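Local coordinates for protein fatty acid biosynthesis transcriptional regulator (Streptococcus pneumoniae, PDB 6JBX) that binds DNA as a MarR-family repressor of pneumococcal fatty acid synthesis, with acyl-ACP as co-repressor, at residues V27-N32 with R112-F117; F38-I43 with E82-I87; H47-I52 with L101-K106. All coordinates share one frame; numbering follows the deposited sequence.

Contact 1. Residues V27-N32 with R112-F117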
loop_
_atom_site.group_PDB
_atom_site.type_symbol
_atom_site.label_atom_id
_atom_site.label_comp_id
_atom_site.label_asym_id
_atom_site.label_seq_id
_atom_site.Cartn_x
_atom_site.Cartn_y
_atom_site.Cartn_z
ATOM N N VAL A 27 -0.374 0.298 -6.957
ATOM C CA VAL A 27 -0.628 0.560 -8.349
ATOM C C VAL A 27 0.645 0.392 -9.184
ATOM O O VAL A 27 0.603 -0.180 -10.253
ATOM C CB VAL A 27 -1.245 1.955 -8.548
ATOM C CG1 VAL A 27 -1.476 2.224 -10.010
ATOM C CG2 VAL A 27 -2.574 2.078 -7.801
ATOM N N ILE A 28 1.775 0.914 -8.732
ATOM C CA ILE A 28 3.006 0.793 -9.478
ATOM C C ILE A 28 3.417 -0.681 -9.570
ATOM O O ILE A 28 3.852 -1.131 -10.625
ATOM C CB ILE A 28 4.104 1.677 -8.868
ATOM C CG1 ILE A 28 3.774 3.143 -9.144
ATOM C CG2 ILE A 28 5.471 1.273 -9.421
ATOM C CD1 ILE A 28 4.672 4.135 -8.473
ATOM N N GLU A 29 3.237 -1.449 -8.523
ATOM C CA GLU A 29 3.575 -2.857 -8.583
ATOM C C GLU A 29 2.653 -3.608 -9.560
ATOM O O GLU A 29 3.090 -4.473 -10.284
ATOM C CB GLU A 29 3.441 -3.502 -7.212
ATOM C CG GLU A 29 4.427 -2.981 -6.186
ATOM C CD GLU A 29 4.444 -3.810 -4.905
ATOM O OE1 GLU A 29 3.366 -4.004 -4.291
ATOM O OE2 GLU A 29 5.521 -4.296 -4.559
ATOM N N GLU A 30 1.383 -3.305 -9.522
ATOM C CA GLU A 30 0.435 -3.911 -10.424
ATOM C C GLU A 30 0.795 -3.547 -11.876
ATOM O O GLU A 30 0.763 -4.405 -12.709
ATOM C CB GLU A 30 -0.986 -3.507 -10.053
ATOM C CG GLU A 30 -2.013 -3.937 -11.092
ATOM C CD GLU A 30 -3.108 -4.915 -10.684
ATOM O OE1 GLU A 30 -3.900 -5.289 -11.579
ATOM O OE2 GLU A 30 -3.205 -5.294 -9.473
ATOM N N VAL A 31 1.172 -2.312 -12.156
ATOM C CA VAL A 31 1.523 -1.879 -13.503
ATOM C C VAL A 31 2.766 -2.644 -13.975
ATOM O O VAL A 31 2.850 -3.036 -15.126
ATOM C CB VAL A 31 1.781 -0.360 -13.584
ATOM C CG1 VAL A 31 2.589 0.062 -14.821
ATOM C CG2 VAL A 31 0.490 0.403 -13.529
ATOM N N ASN A 32 3.720 -2.826 -13.104
ATOM C CA ASN A 32 4.902 -3.596 -13.478
ATOM C C ASN A 32 4.541 -5.064 -13.823
ATOM O O ASN A 32 5.136 -5.648 -14.737
ATOM C CB ASN A 32 5.927 -3.567 -12.355
ATOM C CG ASN A 32 7.126 -4.445 -12.616
ATOM O OD1 ASN A 32 7.290 -5.498 -11.991
ATOM N ND2 ASN A 32 7.975 -3.983 -13.508
ATOM N N ARG A 112 9.392 -15.642 -9.264
ATOM C CA ARG A 112 10.722 -15.116 -9.522
ATOM C C ARG A 112 10.672 -13.650 -9.992
ATOM O O ARG A 112 11.390 -12.765 -9.508
ATOM C CB ARG A 112 11.395 -15.988 -10.579
ATOM C CG ARG A 112 12.658 -15.374 -11.155
ATOM C CD ARG A 112 13.779 -15.360 -10.135
ATOM N NE ARG A 112 15.072 -15.607 -10.775
ATOM C CZ ARG A 112 15.984 -14.674 -11.048
ATOM N NH1 ARG A 112 15.750 -13.413 -10.723
ATOM N NH2 ARG A 112 17.140 -15.024 -11.606
ATOM N N LEU A 113 9.825 -13.374 -10.951
ATOM C CA LEU A 113 9.765 -12.048 -11.567
ATOM C C LEU A 113 9.380 -10.981 -10.532
ATOM O O LEU A 113 9.904 -9.833 -10.520
ATOM C CB LEU A 113 8.728 -12.135 -12.692
ATOM C CG LEU A 113 8.422 -10.840 -13.426
ATOM C CD1 LEU A 113 9.608 -10.440 -14.294
ATOM C CD2 LEU A 113 7.161 -11.003 -14.261
ATOM N N HIS A 114 8.459 -11.357 -9.650
ATOM C CA HIS A 114 7.989 -10.441 -8.575
ATOM C C HIS A 114 9.133 -10.197 -7.585
ATOM O O HIS A 114 9.087 -9.171 -6.876
ATOM C CB HIS A 114 6.741 -11.014 -7.890
ATOM C CG HIS A 114 6.034 -10.034 -7.015
ATOM N ND1 HIS A 114 5.774 -8.738 -7.417
ATOM C CD2 HIS A 114 5.533 -10.151 -5.766
ATOM C CE1 HIS A 114 5.142 -8.099 -6.454
ATOM N NE2 HIS A 114 4.983 -8.944 -5.429
ATOM N N LYS A 115 10.113 -11.094 -7.536
ATOM C CA LYS A 115 11.245 -10.939 -6.627
ATOM C C LYS A 115 12.252 -9.964 -7.223
ATOM O O LYS A 115 12.922 -9.290 -6.471
ATOM C CB LYS A 115 11.969 -12.259 -6.358
ATOM C CG LYS A 115 11.349 -13.114 -5.268
ATOM C CD LYS A 115 12.171 -14.375 -5.038
ATOM C CE LYS A 115 11.333 -15.611 -4.780
ATOM N NZ LYS A 115 12.158 -16.847 -4.778
ATOM N N ARG A 116 12.402 -9.956 -8.540
ATOM C CA ARG A 116 13.333 -9.009 -9.155
ATOM C C ARG A 116 12.859 -7.573 -8.845
ATOM O O ARG A 116 13.668 -6.686 -8.688
ATOM C CB ARG A 116 13.460 -9.192 -10.671
ATOM C CG ARG A 116 13.799 -10.608 -11.126
ATOM C CD ARG A 116 14.071 -10.709 -12.632
ATOM N NE ARG A 116 15.494 -10.555 -12.971
ATOM C CZ ARG A 116 16.106 -9.389 -13.229
ATOM N NH1 ARG A 116 15.448 -8.243 -13.121
ATOM N NH2 ARG A 116 17.371 -9.372 -13.623
ATOM N N PHE A 117 11.540 -7.356 -8.755
ATOM C CA PHE A 117 10.982 -6.062 -8.460
ATOM C C PHE A 117 11.350 -5.652 -7.030
ATOM O O PHE A 117 11.850 -4.554 -6.811
ATOM C CB PHE A 117 9.466 -6.044 -8.675
ATOM C CG PHE A 117 8.882 -4.670 -8.449
ATOM C CD1 PHE A 117 8.919 -3.712 -9.449
ATOM C CD2 PHE A 117 8.387 -4.316 -7.208
ATOM C CE1 PHE A 117 8.408 -2.445 -9.224
ATOM C CE2 PHE A 117 7.882 -3.050 -6.983
ATOM C CZ PHE A 117 7.902 -2.113 -7.986
HETATM O O HOH W 1 5.612 -6.042 -9.455
HETATM O O HOH W 2 9.714 -7.776 -11.981
#

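Contact 2. Residues F38-I43 with E82-I87. With nucleotides of chain C.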
loop_
_atom_site.group_PDB
_atom_site.type_symbol
_atom_site.label_atom_id
_atom_site.label_comp_id
_atom_site.label_asym_id
_atom_site.label_seq_id
_atom_site.Cartn_x
_atom_site.Cartn_y
_atom_site.Cartn_z
ATOM N N PHE A 38 3.586 -12.093 -18.122
ATOM C CA PHE A 38 2.381 -12.702 -17.578
ATOM C C PHE A 38 1.362 -11.616 -17.212
ATOM O O PHE A 38 1.500 -10.940 -16.194
ATOM C CB PHE A 38 2.723 -13.597 -16.383
ATOM C CG PHE A 38 3.744 -14.646 -16.728
ATOM C CD1 PHE A 38 3.460 -15.645 -17.652
ATOM C CD2 PHE A 38 5.022 -14.575 -16.200
ATOM C CE1 PHE A 38 4.433 -16.577 -18.007
ATOM C CE2 PHE A 38 6.000 -15.478 -16.579
ATOM C CZ PHE A 38 5.701 -16.490 -17.465
ATOM N N LYS A 39 0.321 -11.463 -18.010
ATOM C CA LYS A 39 -0.473 -10.251 -17.909
ATOM C C LYS A 39 -1.799 -10.485 -17.203
ATOM O O LYS A 39 -2.549 -9.545 -17.058
ATOM C CB LYS A 39 -0.762 -9.637 -19.276
ATOM C CG LYS A 39 0.479 -9.228 -20.026
ATOM C CD LYS A 39 0.133 -8.559 -21.336
ATOM C CE LYS A 39 1.354 -7.961 -21.979
ATOM N NZ LYS A 39 2.520 -8.846 -21.845
ATOM N N ASP A 40 -2.016 -11.659 -16.665
ATOM C CA ASP A 40 -3.326 -11.984 -16.089
ATOM C C ASP A 40 -3.231 -12.180 -14.557
ATOM O O ASP A 40 -4.040 -12.921 -14.003
ATOM C CB ASP A 40 -3.891 -13.245 -16.759
ATOM C CG ASP A 40 -3.013 -14.468 -16.547
ATOM O OD1 ASP A 40 -1.800 -14.282 -16.287
ATOM O OD2 ASP A 40 -3.552 -15.596 -16.610
ATOM N N ILE A 41 -2.297 -11.485 -13.877
ATOM C CA ILE A 41 -2.071 -11.633 -12.441
ATOM C C ILE A 41 -2.036 -10.233 -11.812
ATOM O O ILE A 41 -1.220 -9.396 -12.172
ATOM C CB ILE A 41 -0.775 -12.410 -12.154
ATOM C CG1 ILE A 41 -0.899 -13.892 -12.507
ATOM C CG2 ILE A 41 -0.341 -12.245 -10.698
ATOM C CD1 ILE A 41 -1.967 -14.624 -11.706
ATOM N N SER A 42 -2.959 -9.999 -10.912
ATOM C CA SER A 42 -3.050 -8.774 -10.173
ATOM C C SER A 42 -2.048 -8.788 -9.012
ATOM O O SER A 42 -1.535 -9.852 -8.607
ATOM C CB SER A 42 -4.435 -8.634 -9.596
ATOM O OG SER A 42 -4.495 -9.478 -8.440
ATOM N N ILE A 43 -1.842 -7.620 -8.406
ATOM C CA ILE A 43 -0.909 -7.563 -7.286
ATOM C C ILE A 43 -1.461 -8.391 -6.125
ATOM O O ILE A 43 -0.681 -9.042 -5.435
ATOM C CB ILE A 43 -0.554 -6.114 -6.877
ATOM C CG1 ILE A 43 0.547 -6.099 -5.812
ATOM C CG2 ILE A 43 -1.784 -5.309 -6.404
ATOM C CD1 ILE A 43 1.905 -6.577 -6.285
ATOM N N GLU A 82 -5.749 -21.460 -9.881
ATOM C CA GLU A 82 -5.682 -22.843 -10.407
ATOM C C GLU A 82 -6.203 -22.826 -11.850
ATOM O O GLU A 82 -5.552 -23.319 -12.691
ATOM C CB GLU A 82 -6.482 -23.832 -9.551
ATOM C CG GLU A 82 -6.241 -25.301 -9.927
ATOM C CD GLU A 82 -6.568 -26.342 -8.855
ATOM O OE1 GLU A 82 -7.571 -26.144 -8.101
ATOM O OE2 GLU A 82 -5.809 -27.353 -8.760
ATOM N N ARG A 83 -7.349 -22.198 -12.096
ATOM C CA ARG A 83 -7.887 -22.063 -13.451
ATOM C C ARG A 83 -6.827 -21.462 -14.388
ATOM O O ARG A 83 -6.716 -21.906 -15.542
ATOM C CB ARG A 83 -9.144 -21.180 -13.443
ATOM C CG ARG A 83 -9.645 -20.789 -14.835
ATOM C CD ARG A 83 -10.922 -19.951 -14.848
ATOM N NE ARG A 83 -10.826 -18.725 -14.048
ATOM C CZ ARG A 83 -10.284 -17.584 -14.468
ATOM N NH1 ARG A 83 -9.795 -17.501 -15.693
ATOM N NH2 ARG A 83 -10.227 -16.534 -13.668
ATOM N N LYS A 84 -6.075 -20.441 -13.937
ATOM C CA LYS A 84 -5.157 -19.764 -14.825
ATOM C C LYS A 84 -3.830 -20.507 -14.905
ATOM O O LYS A 84 -3.000 -20.092 -15.645
ATOM C CB LYS A 84 -4.972 -18.311 -14.390
ATOM C CG LYS A 84 -6.177 -17.426 -14.661
ATOM C CD LYS A 84 -5.949 -15.948 -14.483
ATOM C CE LYS A 84 -6.278 -15.510 -13.071
ATOM N NZ LYS A 84 -6.207 -14.041 -12.913
ATOM N N GLY A 85 -3.628 -21.587 -14.144
ATOM C CA GLY A 85 -2.464 -22.452 -14.322
ATOM C C GLY A 85 -1.251 -22.085 -13.468
ATOM O O GLY A 85 -0.127 -22.543 -13.779
ATOM N N TYR A 86 -1.443 -21.354 -12.365
ATOM C CA TYR A 86 -0.290 -20.906 -11.510
ATOM C C TYR A 86 -0.116 -21.763 -10.264
ATOM O O TYR A 86 0.967 -21.802 -9.702
ATOM C CB TYR A 86 -0.469 -19.445 -11.124
ATOM C CG TYR A 86 -0.337 -18.517 -12.303
ATOM C CD1 TYR A 86 0.907 -18.106 -12.759
ATOM C CD2 TYR A 86 -1.451 -18.034 -12.967
ATOM C CE1 TYR A 86 1.040 -17.245 -13.840
ATOM C CE2 TYR A 86 -1.332 -17.145 -14.032
ATOM C CZ TYR A 86 -0.078 -16.793 -14.507
ATOM O OH TYR A 86 0.069 -15.934 -15.577
ATOM N N ILE A 87 -1.160 -22.436 -9.820
ATOM C CA ILE A 87 -1.055 -23.236 -8.613
ATOM C C ILE A 87 -1.772 -24.581 -8.804
ATOM O O ILE A 87 -2.602 -24.740 -9.711
ATOM C CB ILE A 87 -1.677 -22.494 -7.422
ATOM C CG1 ILE A 87 -3.197 -22.427 -7.588
ATOM C CG2 ILE A 87 -1.035 -21.125 -7.233
ATOM C CD1 ILE A 87 -3.959 -22.463 -6.308
ATOM P P DG C 13 -8.202 -10.047 -7.551
ATOM O OP1 DG C 13 -6.857 -9.464 -7.608
ATOM O OP2 DG C 13 -8.420 -11.538 -7.511
ATOM O "O5'" DG C 13 -8.908 -9.430 -6.275
ATOM C "C5'" DG C 13 -8.755 -8.041 -5.958
ATOM C "C4'" DG C 13 -9.534 -7.779 -4.697
ATOM O "O4'" DG C 13 -10.925 -7.920 -5.028
ATOM C "C3'" DG C 13 -9.275 -8.764 -3.539
ATOM O "O3'" DG C 13 -8.890 -7.991 -2.396
ATOM C "C2'" DG C 13 -10.584 -9.518 -3.386
ATOM C "C1'" DG C 13 -11.595 -8.515 -3.950
ATOM N N9 DG C 13 -12.852 -9.020 -4.477
ATOM C C8 DG C 13 -13.034 -10.048 -5.373
ATOM N N7 DG C 13 -14.283 -10.220 -5.709
ATOM C C5 DG C 13 -14.959 -9.209 -5.038
ATOM C C6 DG C 13 -16.330 -8.886 -5.017
ATOM O O6 DG C 13 -17.269 -9.451 -5.601
ATOM N N1 DG C 13 -16.586 -7.807 -4.179
ATOM C C2 DG C 13 -15.636 -7.106 -3.476
ATOM N N2 DG C 13 -16.077 -6.084 -2.735
ATOM N N3 DG C 13 -14.346 -7.387 -3.500
ATOM C C4 DG C 13 -14.088 -8.470 -4.262
HETATM O O HOH W 3 -2.446 -17.669 -17.119
#

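Contact 3. Residues H47-I52 with L101-K106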
loop_
_atom_site.group_PDB
_atom_site.type_symbol
_atom_site.label_atom_id
_atom_site.label_comp_id
_atom_site.label_asym_id
_atom_site.label_seq_id
_atom_site.Cartn_x
_atom_site.Cartn_y
_atom_site.Cartn_z
ATOM N N HIS A 47 0.272 -11.711 -4.292
ATOM C CA HIS A 47 0.539 -11.967 -2.869
ATOM C C HIS A 47 0.243 -13.434 -2.520
ATOM O O HIS A 47 0.989 -14.030 -1.777
ATOM C CB HIS A 47 -0.254 -11.028 -1.948
ATOM C CG HIS A 47 0.195 -9.611 -2.039
ATOM N ND1 HIS A 47 -0.656 -8.569 -1.742
ATOM C CD2 HIS A 47 1.368 -9.070 -2.451
ATOM C CE1 HIS A 47 -0.017 -7.433 -1.949
ATOM N NE2 HIS A 47 1.230 -7.716 -2.394
ATOM N N THR A 48 -0.862 -13.979 -3.023
ATOM C CA THR A 48 -1.195 -15.383 -2.803
ATOM C C THR A 48 -0.101 -16.261 -3.405
ATOM O O THR A 48 0.409 -17.151 -2.733
ATOM C CB THR A 48 -2.578 -15.727 -3.346
ATOM O OG1 THR A 48 -3.502 -14.858 -2.705
ATOM C CG2 THR A 48 -2.968 -17.167 -3.098
ATOM N N ILE A 49 0.352 -15.943 -4.613
ATOM C CA ILE A 49 1.401 -16.739 -5.235
ATOM C C ILE A 49 2.653 -16.737 -4.345
ATOM O O ILE A 49 3.346 -17.766 -4.207
ATOM C CB ILE A 49 1.696 -16.261 -6.666
ATOM C CG1 ILE A 49 0.527 -16.591 -7.600
ATOM C CG2 ILE A 49 3.004 -16.827 -7.183
ATOM C CD1 ILE A 49 0.738 -16.158 -9.020
ATOM N N ASP A 50 2.947 -15.589 -3.773
ATOM C CA ASP A 50 4.155 -15.343 -2.970
ATOM C C ASP A 50 4.148 -16.218 -1.708
ATOM O O ASP A 50 5.125 -16.884 -1.411
ATOM C CB ASP A 50 4.207 -13.856 -2.588
ATOM C CG ASP A 50 5.517 -13.427 -1.976
ATOM O OD1 ASP A 50 6.572 -13.807 -2.538
ATOM O OD2 ASP A 50 5.462 -12.744 -0.924
ATOM N N VAL A 51 3.038 -16.236 -1.004
ATOM C CA VAL A 51 2.911 -17.079 0.172
ATOM C C VAL A 51 3.176 -18.545 -0.220
ATOM O O VAL A 51 3.955 -19.241 0.442
ATOM C CB VAL A 51 1.527 -16.915 0.821
ATOM C CG1 VAL A 51 1.295 -17.951 1.907
ATOM C CG2 VAL A 51 1.326 -15.512 1.372
ATOM N N ILE A 52 2.527 -19.028 -1.285
ATOM C CA ILE A 52 2.638 -20.441 -1.656
ATOM C C ILE A 52 4.079 -20.733 -2.087
ATOM O O ILE A 52 4.626 -21.781 -1.773
ATOM C CB ILE A 52 1.612 -20.812 -2.745
ATOM C CG1 ILE A 52 0.187 -20.498 -2.294
ATOM C CG2 ILE A 52 1.751 -22.280 -3.162
ATOM C CD1 ILE A 52 -0.862 -20.635 -3.379
ATOM N N LEU A 101 -1.113 -26.688 -1.016
ATOM C CA LEU A 101 -0.998 -25.860 -2.229
ATOM C C LEU A 101 0.462 -25.820 -2.668
ATOM O O LEU A 101 1.347 -25.717 -1.840
ATOM C CB LEU A 101 -1.463 -24.437 -1.934
ATOM C CG LEU A 101 -2.858 -24.298 -1.355
ATOM C CD1 LEU A 101 -3.009 -22.914 -0.747
ATOM C CD2 LEU A 101 -3.920 -24.564 -2.407
ATOM N N HIS A 102 0.687 -25.795 -3.965
ATOM C CA HIS A 102 2.054 -25.572 -4.472
ATOM C C HIS A 102 1.986 -24.922 -5.856
ATOM O O HIS A 102 0.938 -25.005 -6.580
ATOM C CB HIS A 102 2.863 -26.874 -4.478
ATOM C CG HIS A 102 2.378 -27.899 -5.449
ATOM N ND1 HIS A 102 2.761 -27.898 -6.783
ATOM C CD2 HIS A 102 1.602 -28.991 -5.276
ATOM C CE1 HIS A 102 2.217 -28.934 -7.395
ATOM N NE2 HIS A 102 1.505 -29.628 -6.490
ATOM N N LEU A 103 3.090 -24.274 -6.208
ATOM C CA LEU A 103 3.149 -23.516 -7.435
ATOM C C LEU A 103 3.387 -24.480 -8.593
ATOM O O LEU A 103 4.222 -25.352 -8.491
ATOM C CB LEU A 103 4.277 -22.476 -7.386
ATOM C CG LEU A 103 4.141 -21.327 -6.380
ATOM C CD1 LEU A 103 5.181 -20.269 -6.668
ATOM C CD2 LEU A 103 2.756 -20.705 -6.392
ATOM N N THR A 104 2.713 -24.232 -9.708
ATOM C CA THR A 104 3.066 -24.865 -10.969
ATOM C C THR A 104 4.402 -24.265 -11.441
ATOM O O THR A 104 4.972 -23.375 -10.804
ATOM C CB THR A 104 1.977 -24.663 -12.033
ATOM O OG1 THR A 104 1.887 -23.284 -12.429
ATOM C CG2 THR A 104 0.621 -25.159 -11.580
ATOM N N LYS A 105 4.892 -24.743 -12.566
ATOM C CA LYS A 105 6.096 -24.177 -13.139
ATOM C C LYS A 105 5.824 -22.725 -13.509
ATOM O O LYS A 105 6.698 -21.894 -13.394
ATOM C CB LYS A 105 6.547 -24.946 -14.387
ATOM C CG LYS A 105 7.825 -24.409 -15.025
ATOM C CD LYS A 105 8.938 -24.092 -14.004
ATOM C CE LYS A 105 9.664 -22.775 -14.230
ATOM N NZ LYS A 105 10.569 -22.410 -13.098
ATOM N N LYS A 106 4.613 -22.446 -13.974
ATOM C CA LYS A 106 4.276 -21.120 -14.397
ATOM C C LYS A 106 4.279 -20.216 -13.163
ATOM O O LYS A 106 4.808 -19.123 -13.205
ATOM C CB LYS A 106 2.939 -21.117 -15.144
ATOM C CG LYS A 106 2.612 -19.835 -15.897
ATOM C CD LYS A 106 1.250 -19.868 -16.599
ATOM C CE LYS A 106 1.045 -18.693 -17.536
ATOM N NZ LYS A 106 -0.374 -18.571 -17.959
HETATM O O HOH W 4 4.840 -24.047 -3.922
#

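Contact 1. Residues V27-N32 with R112-F117
The ring of Phe-117 meets Glu-29 and Asn-32 across the gap between helical segments 27-32 and 112-117, whose axes approach to 11.2 Å at 133°. Its apolar contacts are with the Glu-29 chain, which crosses it at about a right angle and sets CG 3.5 Å from Phe-117 CE2, and more loosely with Ile-28, whose CG2 nears CZ. On the CD1 side the amide of Asn-32 slides past, OD1 3.5 Å from Phe-117 CD1. Phe-117 reaches across because its CG is anti to the backbone N (chi1 -177°).

Polar links run through water. One water donates to Glu-29 O and to Asn-32 OD1, each at 3.1 Å, and bonds weakly to His-114 ND1; it also lies above one face of the Phe-117 ring, toward its rim. A second donates to Leu-113 O and weakly to the same OD1. Glu-29 OE2 is buried without a polar partner, 4.8 Å from His-114 NE2, and the Glu-29 side chain comes within about 4 Å of a bound tridecane.

The joint ties helix 11-34 to helix 105-125, with Ile-43 of helix 43-54 against Glu-29 and His-114, and Phe-147 and Leu-151 of the second subunit packed on Phe-117.

Contact 2. Residues F38-I43 with E82-I87
Tyr-86 takes Ile-41 on one face of its ring and the carboxylate of Asp-40 at its edge. Ile-41 CD1 makes a CH-pi contact 3.9 Å from the Tyr-86 ring centroid, displaced toward the CE2 rim, and CG1 follows it over the ring. At the edge, Tyr-86 OH donates over 2.6 Å to Asp-40 OD1, which accepts through its syn lone pair, on the side of OD2, while the carboxylate plane is turned 50° from the ring. Phe-38 crosses obliquely at the phenol end, its CB 3.6 Å from Tyr-86 OH.

Lys-84 runs past Asp-40 in the opposite direction and bends at chi3 (-91°), which brings NZ to Asp-40 O at 2.7 Å, nearly in line with the carbonyl bond. NZ also forms a salt bridge with Glu-45; the Asp-40 carboxylate instead meets the lysine's aliphatic part, OD2 lying 3.2 Å from Lys-84 CD. Gly-85, with positive phi, ends helix 71-84 in a Schellman motif and turns the chain toward Tyr-86.

Two residues on from Asp-40, Ser-42 OG donates to OP1 of DG13 of chain C at 2.5 Å and caps helix 43-54. Gripped through both its backbone carbonyl and its carboxylate, Asp-40 anchors the loop to the end of helix 71-84, consistent with holding the nearby serine in place for the DNA backbone.

Contact 3. Residues H47-I52 with L101-K106
Ile-52 presses its CG2 against the backbone of the strand, 3.6 Å from His-102 CA and 3.7 Å from Leu-101 O. The same methyl meets Leu-103 CD2 at 3.7 Å, so a single branch spans three consecutive residues. Its chi1 of -57° puts CG1 beside the backbone N and thereby CG2 anti to it, while CD1, at the end of the other branch, reaches Leu-101 CB and CD1. One turn earlier, Ile-49 crosses the Leu-103 side chain at about a right angle; Leu-103 CD2 abuts both Ile-49 CG2 (4.0 Å) and Ile-49 O (3.7 Å). This packing is wholly apolar on the side-chain level, and Leu-78 of helix 71-84 and Ile-110 of helix 105-125 extend it around the two isoleucines.

The axes of helical segment 47-52 and strand 101-103 approach to 8.2 Å at 101°. Strand 99-103 pairs with strand 87-91 in the two-stranded wing of the winged helix-turn-helix fold of MarR proteins, and here the wing's return strand is fastened across helix 43-54.

The packing gives way to a hydrated margin at the end of 47-52, where a water donates to Ile-52 O at 3.1 Å and accepts from Leu-103 N at 2.9 Å, joining the two backbones indirectly. On this looser side His-102 points its CB away from the helix, and its ND1 makes a weak bond to Leu-103 O. Farther along, Thr-104 N-caps helix 105-125, OG1 accepting weakly from Lys-106 N and also bonding to Gly-107 N.

Contacts 1 and 3 are largely buried and contact 2 only partly, and their chemistry follows: contact 3 is aliphatic packing inside the DNA-binding domain, contact 1 an aromatic and water-mediated joint beside the dimer interface and the tridecane pocket, contact 2 a polar clasp next to DNA. Helix 105-125 carries one side of contact 1, and its first turn directly follows the strand that packs in contact 3. Contacts 1 and 2 meet where Glu-30 OE2 takes the Ile-43 N-H at the start of helix 43-54, the helix used again in contact 3. Contacts 2 and 3 join through Gly-85 O and Tyr-86 O, which bond to Thr-104. Both are nested within the loop closed by contact 1.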